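Local atomic coordinates of uncharacterized protein, DUF633, LMOf2365_1472 (Listeria monocytogenes str. 4b F2365, PDB entry 3GNL), a protein that probably methylates N1 of adenine 22 in tRNA through a Rossmann-like methyltransferase domain, although its activity remains uncharacterised. Residues S9-K14 and G29-Y34; Q131-S136 and T144-L149; I175-C180 and S191-E196; C37-V40 and T44-F47. All coordinates share one frame; numbering follows the deposited sequence.

Interaction 1 (S9-K14 and G29-Y34); sequences SKRLEK and GSDHAY
Leu12, in the first turn of helix 10-16, meets Asp31 of the loop after strand 23-28 across well-separated backbones, the nearest CA atoms, those of Leu12 and Tyr34, being 8.5 Å apart. The methyl CD1 of Leu12 lies 3.8 Å from Asp31 OD2 and 4.1 Å from Asp31 CB, the two side chains crossing nearly at right angles. From the same helix Arg11 turns about its CG-CD bond (chi3 65°), which folds its guanidinium back so that Leu12 CG lies under one face, toward the rim, and turns NH2 to the loop. Asp31 OD2 sits at the guanidinium edge, 3.8 Å from Arg11 NH2, with the two planes 28° apart; this is a long salt bridge, and the firmer partner of Arg11 is Gln124, bonded to NH1. The other carboxylate oxygen is taken locally: His32 ND1 donates to Asp31 OD1 at 2.9 Å (158°), which ties the imidazole to the carboxylate. Asp31 also begins a type I' turn closed by Tyr34 N to Asp31 O, 3.0 Å. The glycine-containing loop between the first strand and the next helix of a Rossmann-like methyltransferase is where S-adenosylmethionine typically binds, consistent with a similar role here.

Interaction 2 (Q131-S136 and T144-L149); sequences QLREWS and TSEAIL
The guanidinium of Arg133 and the carboxylate of Glu146 stand almost perpendicular, their planes 87° apart, and they meet at the guanidinium edge through one oxygen. Glu146 OE2 lies 2.9 Å from Arg133 NE and 16° out of the guanidinium plane; this is a salt bridge whose N-H...O angle, 159°, makes the hydrogen bond nearly straight. NE approaches nearly in line with the C-O bond of OE2. The bridge runs through OE2 alone, OE1 being turned to other partners. Arg133 NH2 remains 3.6 Å from Glu146 OE2, and a water links the two from the side, accepting from Arg133 NH2 at 2.9 Å and donating to Glu146 OE2 at 2.8 Å. OE2 is thus gripped by both NE and the water. Arg133 is extended from CG to NE and Glu146 beyond CG, and together they span backbones whose CA atoms, Arg133 to Glu146, are 11.2 Å apart.

The remaining polar atoms also have partners. Glu146 OE1 accepts from the backbone N of Cys180 and of Leu181, a setting at the start of helix 179-184 that would be expected to stabilise the negative charge, while Arg133 NH1 donates to Ile175 O. The pair is therefore a buried polar junction. Helix 129-139 lies against strand 154-163, with Leu132 and Arg133 on Met159; Glu146 projects from the neighbouring outermost strand 141-151, and Pro179 of helix 179-184 packs on both Arg133 and Glu146.

Interaction 3 (I175-C180 and S191-E196); sequences IFFGPC and SKWRHE
An aromatic cluster of Phe176, Phe177 and Trp193 joins the end of helix 172-177 to the long helix 187-208. One element is a T-shaped pair: the edge of Phe177 points at the face of the indole, with planes at 86° and the centroid of the Phe177 ring 4.8 Å from that of the Trp193 five-membered ring. Two adjacent edge atoms make the approach, Phe177 CE1 at 3.5 Å from Trp193 CD2 and Phe177 CD1 at 3.5 Å from Trp193 CE2, so the edge lies over the bond shared by the two indole rings.

Phe176 comes to the same indole face but over its six-membered part, where its CE2 is 3.5 Å from Trp193 CZ3; at 48° between planes the pair is oblique. The consecutive phenylalanines can both reach Trp193 because their first torsions differ, CG of Phe176 being anti to its backbone N while CG of Phe177 is anti to its carbonyl carbon. Both also touch Leu230 of helix 215-235, so the cluster lies where the two long C-terminal helices meet the short helix that follows the Rossmann-like sheet. Trp200, farther along helix 187-208, packs on Phe176 and Trp193.

The polar atom of the indole is satisfied at the ring edge. A water in the ring plane accepts from Trp193 NE1 at 2.9 Å and donates to Phe177 O at 2.7 Å, just before Gly178, whose positive phi takes the chain out of the helix.

Interaction 4 (C37-V40 and T44-F47); sequences CFAV and TASF
Thr44 lies against Ala39 where helix 34-41 of a beta-alpha-beta unit gives way to strand 45-52, the repeating topology of a Rossmann-like fold. Followed outward, its side chain starts with CB 4.1 Å from Ala39 O. The hydroxyl then sits between the backbone N and carbonyl carbon (chi1 59°), which brings Thr44 OG1 to 3.3 Å from Ala39 O and 3.6 Å from the methyl Ala39 CB. A hydrogen bond of OG1 is made with Asn42 OD1 in the intervening turn.

The next residue anchors the backbone. Ala45 N donates to Ala39 O at 2.8 Å and 162°, coming from well above the carbonyl plane instead of along a lone pair. Beside this bond the two alanine methyls meet, Ala39 CB to Ala45 CB at 3.8 Å, and such small side chains are consistent with the strand starting close against the helix. Ala45 also touches Ile25 of strand 23-28, the first strand of the unit.

Val40 adds a weaker polar contact: its CA-H points almost straight at Ala45 O (177°), with Val40 CA to Ala45 O at 3.4 Å. A water also donates to that carbonyl, at 2.7 Å from Ala45 O, and to Val40 O at 2.8 Å.

Interactions 1 and 4 follow one another in the chain, their centres 12 Å apart: the loop 29-34, the presumed cofactor-binding element, runs into the helix whose end interaction 4 ties to strand 45-52. Interaction 2 involves the outermost strand 141-151 of the sheet that also holds strand 45-52, yet helix 10-16 reaches it, Lys14 CE packing 3.5 Å from Ala147 CB. Interactions 2 and 3, with centres 11 Å apart, are joined directly, since the side chains of Arg133 and Glu146 hold the backbone of 175-180. Interaction 3 leads into the C-terminal helices, about 32 Å between centres from interaction 4 and on the opposite side of the chain's centre.

Interaction 1 (S9-K14 and G29-Y34)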
loop_
_atom_site.group_PDB
_atom_site.type_symbol
_atom_site.label_atom_id
_atom_site.label_comp_id
_atom_site.label_asym_id
_atom_site.label_seq_id
_atom_site.Cartn_x
_atom_site.Cartn_y
_atom_site.Cartn_z
ATOM N N SER A 9 12.238 4.428 9.111
ATOM C CA SER A 9 11.682 5.596 8.446
ATOM C C SER A 9 10.250 5.858 8.955
ATOM O O SER A 9 9.596 4.934 9.465
ATOM C CB SER A 9 11.638 5.404 6.917
ATOM O OG SER A 9 10.713 4.389 6.564
ATOM N N LYS A 10 9.766 7.088 8.795
ATOM C CA LYS A 10 8.399 7.412 9.219
ATOM C C LYS A 10 7.402 6.556 8.452
ATOM O O LYS A 10 6.371 6.147 8.980
ATOM C CB LYS A 10 8.091 8.901 9.035
ATOM C CG LYS A 10 8.914 9.772 9.937
ATOM C CD LYS A 10 8.296 9.825 11.338
ATOM C CE LYS A 10 8.880 10.997 12.146
ATOM N NZ LYS A 10 10.172 10.572 12.752
ATOM N N ARG A 11 7.709 6.300 7.189
ATOM C CA ARG A 11 6.864 5.439 6.347
ATOM C C ARG A 11 6.768 4.030 6.940
ATOM O O ARG A 11 5.656 3.469 7.100
ATOM C CB ARG A 11 7.425 5.405 4.913
ATOM C CG ARG A 11 6.655 4.522 3.939
ATOM C CD ARG A 11 7.349 4.517 2.588
ATOM N NE ARG A 11 8.668 3.902 2.700
ATOM C CZ ARG A 11 8.942 2.625 2.426
ATOM N NH1 ARG A 11 7.991 1.795 2.008
ATOM N NH2 ARG A 11 10.178 2.156 2.606
ATOM N N LEU A 12 7.918 3.423 7.218
ATOM C CA LEU A 12 7.894 2.063 7.750
ATOM C C LEU A 12 7.410 1.999 9.174
ATOM O O LEU A 12 6.798 1.005 9.539
ATOM C CB LEU A 12 9.247 1.353 7.573
ATOM C CG LEU A 12 9.572 1.020 6.115
ATOM C CD1 LEU A 12 11.033 0.503 6.098
ATOM C CD2 LEU A 12 8.604 0.025 5.483
ATOM N N GLU A 13 7.620 3.060 9.949
ATOM C CA GLU A 13 7.117 3.141 11.305
ATOM C C GLU A 13 5.582 3.150 11.255
ATOM O O GLU A 13 4.912 2.441 12.045
ATOM C CB GLU A 13 7.631 4.400 11.981
ATOM C CG GLU A 13 7.134 4.567 13.432
ATOM C CD GLU A 13 7.781 5.744 14.126
ATOM O OE1 GLU A 13 7.596 6.894 13.676
ATOM O OE2 GLU A 13 8.507 5.522 15.115
ATOM N N LYS A 14 5.029 3.882 10.294
ATOM C CA LYS A 14 3.569 3.928 10.189
ATOM C C LYS A 14 3.025 2.578 9.805
ATOM O O LYS A 14 2.034 2.127 10.354
ATOM C CB LYS A 14 3.080 5.084 9.267
ATOM C CG LYS A 14 1.553 5.296 9.317
ATOM C CD LYS A 14 1.133 5.680 10.754
ATOM C CE LYS A 14 -0.248 6.266 10.797
ATOM N NZ LYS A 14 -0.594 6.570 12.228
ATOM N N GLY A 29 8.920 -8.515 -0.079
ATOM C CA GLY A 29 9.835 -7.476 -0.552
ATOM C C GLY A 29 10.325 -6.604 0.577
ATOM O O GLY A 29 10.410 -5.353 0.469
ATOM N N SER A 30 10.688 -7.243 1.680
ATOM C CA SER A 30 11.051 -6.508 2.898
ATOM C C SER A 30 12.249 -5.599 2.680
ATOM O O SER A 30 13.252 -5.995 2.049
ATOM C CB SER A 30 11.431 -7.548 3.946
ATOM O OG SER A 30 11.612 -6.921 5.196
ATOM N N ASP A 31 12.174 -4.387 3.208
ATOM C CA ASP A 31 13.274 -3.457 3.131
ATOM C C ASP A 31 14.312 -3.827 4.190
ATOM O O ASP A 31 14.166 -3.398 5.338
ATOM C CB ASP A 31 12.717 -2.042 3.361
ATOM C CG ASP A 31 13.744 -0.966 3.117
ATOM O OD1 ASP A 31 14.947 -1.285 2.929
ATOM O OD2 ASP A 31 13.346 0.220 3.146
ATOM N N HIS A 32 15.347 -4.607 3.832
ATOM C CA HIS A 32 16.376 -5.062 4.784
ATOM C C HIS A 32 15.871 -5.808 6.032
ATOM O O HIS A 32 16.640 -6.004 6.978
ATOM C CB HIS A 32 17.287 -3.930 5.213
ATOM C CG HIS A 32 18.113 -3.343 4.100
ATOM N ND1 HIS A 32 17.564 -2.606 3.074
ATOM C CD2 HIS A 32 19.447 -3.363 3.880
ATOM C CE1 HIS A 32 18.527 -2.217 2.248
ATOM N NE2 HIS A 32 19.680 -2.649 2.726
ATOM N N ALA A 33 14.620 -6.289 6.004
ATOM C CA ALA A 33 13.997 -6.894 7.177
ATOM C C ALA A 33 13.956 -5.898 8.344
ATOM O O ALA A 33 13.817 -6.365 9.488
ATOM C CB ALA A 33 14.744 -8.179 7.573
ATOM N N TYR A 34 14.078 -4.594 8.093
ATOM C CA TYR A 34 14.042 -3.620 9.193
ATOM C C TYR A 34 12.720 -3.734 9.945
ATOM O O TYR A 34 12.705 -3.771 11.210
ATOM C CB TYR A 34 14.159 -2.170 8.703
ATOM C CG TYR A 34 15.472 -1.752 8.115
ATOM C CD1 TYR A 34 16.671 -2.187 8.658
ATOM C CD2 TYR A 34 15.503 -0.895 7.023
ATOM C CE1 TYR A 34 17.900 -1.768 8.116
ATOM C CE2 TYR A 34 16.727 -0.489 6.457
ATOM C CZ TYR A 34 17.905 -0.953 7.025
ATOM O OH TYR A 34 19.101 -0.557 6.486
#

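Interaction 2 (Q131-S136 and T144-L149)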
loop_
_atom_site.group_PDB
_atom_site.type_symbol
_atom_site.label_atom_id
_atom_site.label_comp_id
_atom_site.label_asym_id
_atom_site.label_seq_id
_atom_site.Cartn_x
_atom_site.Cartn_y
_atom_site.Cartn_z
ATOM N N GLN A 131 -5.877 0.926 -7.335
ATOM C CA GLN A 131 -5.887 -0.449 -7.841
ATOM C C GLN A 131 -6.143 -1.414 -6.687
ATOM O O GLN A 131 -6.836 -2.418 -6.855
ATOM C CB GLN A 131 -4.561 -0.834 -8.463
ATOM C CG GLN A 131 -4.244 -0.173 -9.778
ATOM C CD GLN A 131 -4.733 -1.004 -10.922
ATOM O OE1 GLN A 131 -5.469 -1.975 -10.725
ATOM N NE2 GLN A 131 -4.344 -0.621 -12.142
ATOM N N LEU A 132 -5.582 -1.112 -5.534
ATOM C CA LEU A 132 -5.756 -1.988 -4.380
ATOM C C LEU A 132 -7.120 -1.792 -3.719
ATOM O O LEU A 132 -7.691 -2.721 -3.119
ATOM C CB LEU A 132 -4.609 -1.752 -3.397
ATOM C CG LEU A 132 -3.253 -2.163 -3.955
ATOM C CD1 LEU A 132 -2.187 -1.772 -2.983
ATOM C CD2 LEU A 132 -3.186 -3.675 -4.278
ATOM N N ARG A 133 -7.702 -0.598 -3.824
ATOM C CA ARG A 133 -9.048 -0.392 -3.311
ATOM C C ARG A 133 -10.052 -1.096 -4.197
ATOM O O ARG A 133 -11.031 -1.636 -3.671
ATOM C CB ARG A 133 -9.350 1.121 -3.080
ATOM C CG ARG A 133 -8.268 1.746 -2.212
ATOM C CD ARG A 133 -8.754 3.023 -1.597
ATOM N NE ARG A 133 -7.688 3.753 -0.940
ATOM C CZ ARG A 133 -6.895 4.645 -1.526
ATOM N NH1 ARG A 133 -7.074 4.992 -2.813
ATOM N NH2 ARG A 133 -5.926 5.229 -0.820
ATOM N N GLU A 134 -9.782 -1.169 -5.512
ATOM C CA GLU A 134 -10.616 -1.960 -6.417
ATOM C C GLU A 134 -10.492 -3.417 -6.073
ATOM O O GLU A 134 -11.525 -4.097 -6.006
ATOM C CB GLU A 134 -10.269 -1.727 -7.890
ATOM C CG GLU A 134 -11.320 -2.319 -8.788
ATOM C CD GLU A 134 -11.239 -1.777 -10.173
ATOM O OE1 GLU A 134 -10.126 -1.769 -10.758
ATOM O OE2 GLU A 134 -12.309 -1.339 -10.657
ATOM N N TRP A 135 -9.262 -3.886 -5.851
ATOM C CA TRP A 135 -9.050 -5.269 -5.450
ATOM C C TRP A 135 -9.850 -5.556 -4.190
ATOM O O TRP A 135 -10.452 -6.631 -4.066
ATOM C CB TRP A 135 -7.553 -5.495 -5.229
ATOM C CG TRP A 135 -7.245 -6.934 -4.781
ATOM C CD1 TRP A 135 -6.974 -7.992 -5.575
ATOM C CD2 TRP A 135 -7.201 -7.392 -3.434
ATOM N NE1 TRP A 135 -6.773 -9.116 -4.796
ATOM C CE2 TRP A 135 -6.943 -8.783 -3.481
ATOM C CE3 TRP A 135 -7.413 -6.776 -2.196
ATOM C CZ2 TRP A 135 -6.837 -9.573 -2.303
ATOM C CZ3 TRP A 135 -7.305 -7.552 -1.031
ATOM C CH2 TRP A 135 -7.015 -8.941 -1.111
ATOM N N SER A 136 -9.845 -4.643 -3.232
ATOM C CA SER A 136 -10.564 -4.845 -1.975
ATOM C C SER A 136 -12.055 -5.075 -2.228
ATOM O O SER A 136 -12.661 -5.978 -1.644
ATOM C CB SER A 136 -10.277 -3.644 -1.057
ATOM O OG SER A 136 -11.419 -3.103 -0.434
ATOM N N THR A 144 -9.998 -1.085 6.869
ATOM C CA THR A 144 -10.280 -0.727 8.242
ATOM C C THR A 144 -9.519 0.446 8.786
ATOM O O THR A 144 -9.969 1.089 9.710
ATOM C CB THR A 144 -10.023 -1.920 9.157
ATOM O OG1 THR A 144 -8.685 -2.355 8.954
ATOM C CG2 THR A 144 -10.952 -3.068 8.747
ATOM N N SER A 145 -8.374 0.768 8.172
ATOM C CA SER A 145 -7.595 1.928 8.561
ATOM C C SER A 145 -6.852 2.375 7.311
ATOM O O SER A 145 -6.581 1.568 6.437
ATOM C CB SER A 145 -6.528 1.588 9.612
ATOM O OG SER A 145 -7.087 1.316 10.902
ATOM N N GLU A 146 -6.574 3.692 7.285
ATOM C CA GLU A 146 -5.624 4.252 6.288
ATOM C C GLU A 146 -4.884 5.401 6.887
ATOM O O GLU A 146 -5.324 6.057 7.853
ATOM C CB GLU A 146 -6.376 4.764 5.036
ATOM C CG GLU A 146 -7.244 3.717 4.335
ATOM C CD GLU A 146 -7.974 4.280 3.090
ATOM O OE1 GLU A 146 -8.850 5.170 3.304
ATOM O OE2 GLU A 146 -7.638 3.824 1.984
ATOM N N ALA A 147 -3.733 5.665 6.280
ATOM C CA ALA A 147 -2.927 6.801 6.657
ATOM C C ALA A 147 -2.336 7.419 5.406
ATOM O O ALA A 147 -2.121 6.737 4.407
ATOM C CB ALA A 147 -1.818 6.425 7.632
ATOM N N ILE A 148 -2.040 8.700 5.517
ATOM C CA ILE A 148 -1.334 9.434 4.453
ATOM C C ILE A 148 -0.271 10.245 5.142
ATOM O O ILE A 148 -0.537 10.870 6.175
ATOM C CB ILE A 148 -2.303 10.261 3.505
ATOM C CG1 ILE A 148 -1.580 10.709 2.242
ATOM C CG2 ILE A 148 -3.070 11.341 4.235
ATOM C CD1 ILE A 148 -2.500 11.242 1.138
ATOM N N LEU A 149 0.952 10.195 4.611
ATOM C CA LEU A 149 2.028 10.936 5.248
ATOM C C LEU A 149 2.955 11.480 4.185
ATOM O O LEU A 149 2.915 11.053 3.010
ATOM C CB LEU A 149 2.766 10.060 6.268
ATOM C CG LEU A 149 3.435 8.772 5.782
ATOM C CD1 LEU A 149 4.932 8.914 5.431
ATOM C CD2 LEU A 149 3.269 7.696 6.850
HETATM O O HOH W 1 -4.855 4.190 1.702
#

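Interaction 3 (I175-C180 and S191-E196)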
loop_
_atom_site.group_PDB
_atom_site.type_symbol
_atom_site.label_atom_id
_atom_site.label_comp_id
_atom_site.label_asym_id
_atom_site.label_seq_id
_atom_site.Cartn_x
_atom_site.Cartn_y
_atom_site.Cartn_z
ATOM N N ILE A 175 -12.808 4.591 -3.649
ATOM C CA ILE A 175 -11.723 3.906 -4.376
ATOM C C ILE A 175 -10.556 4.866 -4.719
ATOM O O ILE A 175 -9.378 4.504 -4.598
ATOM C CB ILE A 175 -12.276 3.191 -5.612
ATOM C CG1 ILE A 175 -12.933 1.878 -5.144
ATOM C CG2 ILE A 175 -11.232 2.832 -6.637
ATOM C CD1 ILE A 175 -13.763 1.240 -6.189
ATOM N N PHE A 176 -10.874 6.062 -5.205
ATOM C CA PHE A 176 -9.829 6.976 -5.693
ATOM C C PHE A 176 -9.069 7.601 -4.553
ATOM O O PHE A 176 -7.855 7.805 -4.706
ATOM C CB PHE A 176 -10.537 8.080 -6.512
ATOM C CG PHE A 176 -9.658 8.930 -7.376
ATOM C CD1 PHE A 176 -9.551 8.655 -8.745
ATOM C CD2 PHE A 176 -9.036 10.054 -6.857
ATOM C CE1 PHE A 176 -8.762 9.481 -9.595
ATOM C CE2 PHE A 176 -8.257 10.899 -7.712
ATOM C CZ PHE A 176 -8.125 10.592 -9.047
ATOM N N PHE A 177 -9.730 7.919 -3.446
ATOM C CA PHE A 177 -9.184 8.712 -2.355
ATOM C C PHE A 177 -8.896 7.956 -1.055
ATOM O O PHE A 177 -8.062 8.394 -0.228
ATOM C CB PHE A 177 -10.069 9.900 -2.037
ATOM C CG PHE A 177 -10.231 10.846 -3.196
ATOM C CD1 PHE A 177 -9.162 11.655 -3.567
ATOM C CD2 PHE A 177 -11.439 10.919 -3.895
ATOM C CE1 PHE A 177 -9.283 12.554 -4.642
ATOM C CE2 PHE A 177 -11.590 11.800 -4.961
ATOM C CZ PHE A 177 -10.510 12.620 -5.351
ATOM N N GLY A 178 -9.657 6.885 -0.865
ATOM C CA GLY A 178 -9.559 6.105 0.374
ATOM C C GLY A 178 -10.744 6.411 1.256
ATOM O O GLY A 178 -10.972 7.557 1.659
ATOM N N PRO A 179 -11.484 5.367 1.677
ATOM C CA PRO A 179 -12.641 5.645 2.526
ATOM C C PRO A 179 -12.325 6.262 3.889
ATOM O O PRO A 179 -13.095 7.067 4.375
ATOM C CB PRO A 179 -13.314 4.262 2.677
ATOM C CG PRO A 179 -12.138 3.304 2.545
ATOM C CD PRO A 179 -11.264 3.937 1.432
ATOM N N CYS A 180 -11.201 5.886 4.495
ATOM C CA CYS A 180 -10.801 6.468 5.763
ATOM C C CYS A 180 -10.171 7.822 5.547
ATOM O O CYS A 180 -10.428 8.758 6.305
ATOM C CB CYS A 180 -9.821 5.530 6.501
ATOM S SG CYS A 180 -10.424 3.777 6.713
ATOM N N SER A 191 -3.795 18.914 0.704
ATOM C CA SER A 191 -2.757 19.558 -0.112
ATOM C C SER A 191 -2.371 18.678 -1.309
ATOM O O SER A 191 -2.175 19.188 -2.433
ATOM C CB SER A 191 -1.579 19.978 0.751
ATOM O OG SER A 191 -0.843 18.887 1.199
ATOM N N LYS A 192 -2.262 17.368 -1.086
ATOM C CA LYS A 192 -1.930 16.429 -2.170
ATOM C C LYS A 192 -2.955 16.534 -3.301
ATOM O O LYS A 192 -2.599 16.691 -4.469
ATOM C CB LYS A 192 -1.866 14.969 -1.668
ATOM C CG LYS A 192 -1.803 13.950 -2.838
ATOM C CD LYS A 192 -2.014 12.477 -2.438
ATOM C CE LYS A 192 -2.066 11.588 -3.697
ATOM N NZ LYS A 192 -0.885 11.746 -4.573
ATOM N N TRP A 193 -4.234 16.456 -2.962
ATOM C CA TRP A 193 -5.249 16.405 -4.013
ATOM C C TRP A 193 -5.494 17.755 -4.707
ATOM O O TRP A 193 -5.765 17.785 -5.909
ATOM C CB TRP A 193 -6.536 15.722 -3.517
ATOM C CG TRP A 193 -6.226 14.281 -3.286
ATOM C CD1 TRP A 193 -6.217 13.640 -2.084
ATOM C CD2 TRP A 193 -5.857 13.316 -4.282
ATOM N NE1 TRP A 193 -5.858 12.330 -2.273
ATOM C CE2 TRP A 193 -5.656 12.095 -3.612
ATOM C CE3 TRP A 193 -5.666 13.364 -5.683
ATOM C CZ2 TRP A 193 -5.257 10.925 -4.280
ATOM C CZ3 TRP A 193 -5.286 12.212 -6.350
ATOM C CH2 TRP A 193 -5.086 11.006 -5.646
ATOM N N ARG A 194 -5.353 18.858 -3.974
ATOM C CA ARG A 194 -5.427 20.162 -4.633
ATOM C C ARG A 194 -4.241 20.332 -5.598
ATOM O O ARG A 194 -4.401 20.875 -6.693
ATOM C CB ARG A 194 -5.469 21.299 -3.603
ATOM C CG ARG A 194 -5.577 22.689 -4.238
ATOM C CD ARG A 194 -6.955 22.839 -4.895
ATOM N NE ARG A 194 -6.875 22.651 -6.334
ATOM C CZ ARG A 194 -7.918 22.523 -7.137
ATOM N NH1 ARG A 194 -7.734 22.405 -8.447
ATOM N NH2 ARG A 194 -9.142 22.515 -6.633
ATOM N N HIS A 195 -3.068 19.837 -5.196
ATOM C CA HIS A 195 -1.872 19.868 -6.068
ATOM C C HIS A 195 -2.107 19.110 -7.345
ATOM O O HIS A 195 -1.832 19.616 -8.445
ATOM C CB HIS A 195 -0.669 19.320 -5.314
ATOM C CG HIS A 195 0.594 19.280 -6.100
ATOM N ND1 HIS A 195 1.359 20.410 -6.295
ATOM C CD2 HIS A 195 1.298 18.253 -6.627
ATOM C CE1 HIS A 195 2.444 20.097 -6.975
ATOM N NE2 HIS A 195 2.451 18.793 -7.167
ATOM N N GLU A 196 -2.626 17.884 -7.227
ATOM C CA GLU A 196 -2.844 17.083 -8.433
ATOM C C GLU A 196 -3.888 17.708 -9.339
ATOM O O GLU A 196 -3.726 17.686 -10.561
ATOM C CB GLU A 196 -3.174 15.598 -8.096
ATOM C CG GLU A 196 -2.042 14.833 -7.300
ATOM C CD GLU A 196 -0.587 15.069 -7.760
ATOM O OE1 GLU A 196 -0.335 15.345 -8.932
ATOM O OE2 GLU A 196 0.319 14.951 -6.937
HETATM O O HOH W 2 -5.790 9.750 -0.962
#

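Interaction 4 (C37-V40 and T44-F47)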
loop_
_atom_site.group_PDB
_atom_site.type_symbol
_atom_site.label_atom_id
_atom_site.label_comp_id
_atom_site.label_asym_id
_atom_site.label_seq_id
_atom_site.Cartn_x
_atom_site.Cartn_y
_atom_site.Cartn_z
ATOM N N CYS A 37 12.340 -6.957 12.010
ATOM C CA CYS A 37 13.191 -6.909 13.212
ATOM C C CYS A 37 12.564 -5.997 14.247
ATOM O O CYS A 37 12.530 -6.355 15.420
ATOM C CB CYS A 37 14.612 -6.469 12.886
ATOM S SG CYS A 37 15.609 -7.744 11.944
ATOM N N PHE A 38 12.084 -4.840 13.812
ATOM C CA PHE A 38 11.480 -3.854 14.734
ATOM C C PHE A 38 10.252 -4.472 15.420
ATOM O O PHE A 38 10.090 -4.300 16.638
ATOM C CB PHE A 38 11.080 -2.637 13.938
ATOM C CG PHE A 38 10.227 -1.645 14.686
ATOM C CD1 PHE A 38 10.833 -0.649 15.435
ATOM C CD2 PHE A 38 8.851 -1.657 14.548
ATOM C CE1 PHE A 38 10.054 0.333 16.105
ATOM C CE2 PHE A 38 8.066 -0.673 15.190
ATOM C CZ PHE A 38 8.681 0.313 15.961
ATOM N N ALA A 39 9.441 -5.215 14.680
ATOM C CA ALA A 39 8.187 -5.718 15.198
ATOM C C ALA A 39 8.412 -6.926 16.102
ATOM O O ALA A 39 7.684 -7.136 17.096
ATOM C CB ALA A 39 7.240 -6.022 14.112
ATOM N N VAL A 40 9.412 -7.739 15.788
ATOM C CA VAL A 40 9.717 -8.870 16.676
ATOM C C VAL A 40 10.321 -8.329 17.980
ATOM O O VAL A 40 9.929 -8.754 19.084
ATOM C CB VAL A 40 10.643 -9.878 15.969
ATOM C CG1 VAL A 40 11.250 -10.907 16.979
ATOM C CG2 VAL A 40 9.858 -10.603 14.898
ATOM N N THR A 44 5.484 -6.775 19.136
ATOM C CA THR A 44 4.243 -6.671 18.438
ATOM C C THR A 44 4.105 -7.805 17.424
ATOM O O THR A 44 3.011 -8.101 17.032
ATOM C CB THR A 44 4.039 -5.296 17.735
ATOM O OG1 THR A 44 5.107 -5.108 16.800
ATOM C CG2 THR A 44 4.008 -4.107 18.732
ATOM N N ALA A 45 5.209 -8.444 16.984
ATOM C CA ALA A 45 5.119 -9.684 16.185
ATOM C C ALA A 45 5.884 -10.837 16.870
ATOM O O ALA A 45 6.915 -10.602 17.470
ATOM C CB ALA A 45 5.704 -9.482 14.771
ATOM N N SER A 46 5.371 -12.050 16.748
ATOM C CA SER A 46 6.002 -13.219 17.388
ATOM C C SER A 46 6.873 -14.018 16.433
ATOM O O SER A 46 7.724 -14.807 16.874
ATOM C CB SER A 46 4.939 -14.102 18.032
ATOM O OG SER A 46 4.002 -14.548 17.065
ATOM N N PHE A 47 6.678 -13.809 15.125
ATOM C CA PHE A 47 7.360 -14.542 14.085
ATOM C C PHE A 47 7.208 -13.692 12.826
ATOM O O PHE A 47 6.163 -13.050 12.661
ATOM C CB PHE A 47 6.736 -15.921 13.889
ATOM C CG PHE A 47 7.236 -16.632 12.679
ATOM C CD1 PHE A 47 8.494 -17.228 12.669
ATOM C CD2 PHE A 47 6.455 -16.698 11.515
ATOM C CE1 PHE A 47 8.958 -17.885 11.505
ATOM C CE2 PHE A 47 6.914 -17.341 10.375
ATOM C CZ PHE A 47 8.159 -17.947 10.359
HETATM O O HOH W 3 8.507 -11.064 19.644
#